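Local coordinates for aldehyde dehydrogenase (Trypanosoma brucei, PDB 5MYP), which probably oxidises aldehydes to the corresponding carboxylic acids with NAD+ as the electron acceptor, as other members of the aldehyde dehydrogenase family do, at residues 126-130 with 131-135. Numbering follows the deposited sequence.
Sequences TWNYP and LLLIL
Leu131 meets Tyr129 through the backbone, its N 3.3 Å from O of Tyr129 but too poorly angled to bond, in the turn that carries the chain from the loop after strand 110-124 into helix 132-143. Pro130 between them suits this entry: its ring holds phi (-74°) near the helical range, and it brings no N-H needing a partner. The N-H groups of Leu131 and Leu132 both bond to OE1 of Glu76, one carboxylate oxygen serving two donors where no earlier helical turn supplies carbonyls, while the Leu131 side chain packs on Phe57 and Ile61 of helix 54-65. Leu132 sets its CB 4.3 Å from CB of Tyr129, an apolar contact at the root of the ring; the tyrosine hydroxyl itself is bonded to Thr258. Leu133 makes the main link back to the loop. Its N donates to O of Tyr129 at 3.1 Å, nearly straight at 162°, an i to i+4 bond of the alpha-helical pattern whose acceptor still belongs to the loop. With CG anti to its carbonyl carbon (chi1 -59°), the side chain reaches back over the loop, where CD1 meets CG2 of Thr126 at a tight 3.4 Å; leucine and threonine suit these places because each offers the other a methyl. The same CD1 comes 3.5 Å from OD1 of Asn128, without hydrogen bonding. Ile134 brings CG2 to 3.3 Å from O of Pro130 and also packs on Leu163. The Asn128 amide is held at both ends, ND2 donating to O of Gln257 and OD1 taking a weak bond from N of Tyr129 beside the Leu133 methyl. Its side chain lies about 5 Å from that of Cys259, the predicted nucleophile; in related aldehyde dehydrogenases such an asparagine amide N-H, with a backbone N-H, stabilises the oxyanion, probably its role here too.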
loop_
_atom_site.group_PDB
_atom_site.type_symbol
_atom_site.label_atom_id
_atom_site.label_comp_id
_atom_site.label_asym_id
_atom_site.label_seq_id
_atom_site.Cartn_x
_atom_site.Cartn_y
_atom_site.Cartn_z
ATOM N N THR A 126 -14.449 1.288 -14.541
ATOM C CA THR A 126 -14.058 1.621 -15.903
ATOM C C THR A 126 -15.071 0.998 -16.877
ATOM O O THR A 126 -15.968 0.248 -16.469
ATOM C CB THR A 126 -12.589 1.211 -16.195
ATOM O OG1 THR A 126 -12.211 1.669 -17.499
ATOM C CG2 THR A 126 -12.381 -0.297 -16.093
ATOM N N TRP A 127 -14.921 1.325 -18.154
ATOM C CA TRP A 127 -15.937 1.025 -19.178
ATOM C C TRP A 127 -15.745 -0.299 -19.925
ATOM O O TRP A 127 -16.704 -0.815 -20.497
ATOM C CB TRP A 127 -16.035 2.168 -20.203
ATOM C CG TRP A 127 -14.738 2.523 -20.856
ATOM C CD1 TRP A 127 -13.877 3.514 -20.483
ATOM C CD2 TRP A 127 -14.140 1.877 -21.982
ATOM N NE1 TRP A 127 -12.786 3.532 -21.313
ATOM C CE2 TRP A 127 -12.920 2.535 -22.241
ATOM C CE3 TRP A 127 -14.524 0.810 -22.809
ATOM C CZ2 TRP A 127 -12.078 2.164 -23.293
ATOM C CZ3 TRP A 127 -13.679 0.430 -23.847
ATOM C CH2 TRP A 127 -12.472 1.107 -24.078
ATOM N N ASN A 128 -14.522 -0.831 -19.949
ATOM C CA ASN A 128 -14.186 -1.952 -20.848
ATOM C C ASN A 128 -14.755 -3.303 -20.386
ATOM O O ASN A 128 -15.193 -4.107 -21.214
ATOM C CB ASN A 128 -12.669 -2.021 -21.120
ATOM C CG ASN A 128 -11.852 -2.387 -19.894
ATOM O OD1 ASN A 128 -12.213 -2.049 -18.771
ATOM N ND2 ASN A 128 -10.738 -3.073 -20.110
ATOM N N TYR A 129 -14.745 -3.543 -19.074
ATOM C CA TYR A 129 -15.477 -4.656 -18.457
ATOM C C TYR A 129 -16.270 -4.041 -17.307
ATOM O O TYR A 129 -15.848 -4.094 -16.153
ATOM C CB TYR A 129 -14.526 -5.757 -17.995
ATOM C CG TYR A 129 -13.782 -6.385 -19.150
ATOM C CD1 TYR A 129 -14.321 -7.461 -19.861
ATOM C CD2 TYR A 129 -12.554 -5.880 -19.557
ATOM C CE1 TYR A 129 -13.643 -8.021 -20.932
ATOM C CE2 TYR A 129 -11.868 -6.431 -20.627
ATOM C CZ TYR A 129 -12.408 -7.500 -21.314
ATOM O OH TYR A 129 -11.717 -8.043 -22.378
ATOM N N PRO A 130 -17.416 -3.415 -17.638
ATOM C CA PRO A 130 -18.072 -2.490 -16.717
ATOM C C PRO A 130 -18.792 -3.123 -15.529
ATOM O O PRO A 130 -19.091 -2.405 -14.575
ATOM C CB PRO A 130 -19.058 -1.742 -17.621
ATOM C CG PRO A 130 -19.388 -2.719 -18.697
ATOM C CD PRO A 130 -18.156 -3.541 -18.911
ATOM N N LEU A 131 -19.075 -4.427 -15.580
ATOM C CA LEU A 131 -19.660 -5.126 -14.435
ATOM C C LEU A 131 -18.562 -5.708 -13.545
ATOM O O LEU A 131 -18.557 -5.483 -12.336
ATOM C CB LEU A 131 -20.617 -6.228 -14.899
ATOM C CG LEU A 131 -21.505 -6.847 -13.814
ATOM C CD1 LEU A 131 -22.434 -5.803 -13.208
ATOM C CD2 LEU A 131 -22.291 -8.029 -14.370
ATOM N N LEU A 132 -17.634 -6.449 -14.149
ATOM C CA LEU A 132 -16.516 -7.060 -13.420
ATOM C C LEU A 132 -15.718 -6.041 -12.612
ATOM O O LEU A 132 -15.480 -6.236 -11.422
ATOM C CB LEU A 132 -15.567 -7.770 -14.390
ATOM C CG LEU A 132 -14.366 -8.509 -13.787
ATOM C CD1 LEU A 132 -14.835 -9.743 -13.039
ATOM C CD2 LEU A 132 -13.356 -8.869 -14.868
ATOM N N LEU A 133 -15.323 -4.951 -13.261
ATOM C CA LEU A 133 -14.376 -4.009 -12.661
ATOM C C LEU A 133 -15.016 -2.959 -11.748
ATOM O O LEU A 133 -14.315 -2.086 -11.229
ATOM C CB LEU A 133 -13.512 -3.368 -13.756
ATOM C CG LEU A 133 -12.714 -4.385 -14.585
ATOM C CD1 LEU A 133 -11.909 -3.681 -15.667
ATOM C CD2 LEU A 133 -11.799 -5.244 -13.721
ATOM N N ILE A 134 -16.335 -3.041 -11.552
ATOM C CA ILE A 134 -17.016 -2.318 -10.471
ATOM C C ILE A 134 -17.415 -3.284 -9.331
ATOM O O ILE A 134 -17.188 -2.972 -8.157
ATOM C CB ILE A 134 -18.207 -1.463 -11.009
ATOM C CG1 ILE A 134 -18.575 -0.345 -10.026
ATOM C CG2 ILE A 134 -19.430 -2.303 -11.341
ATOM C CD1 ILE A 134 -17.713 0.890 -10.148
ATOM N N LEU A 135 -17.966 -4.456 -9.665
ATOM C CA LEU A 135 -18.420 -5.409 -8.638
ATOM C C LEU A 135 -17.311 -6.222 -7.970
ATOM O O LEU A 135 -17.409 -6.503 -6.774
ATOM C CB LEU A 135 -19.497 -6.364 -9.185
ATOM C CG LEU A 135 -20.875 -5.787 -9.531
ATOM C CD1 LEU A 135 -21.847 -6.932 -9.819
ATOM C CD2 LEU A 135 -21.417 -4.908 -8.413
#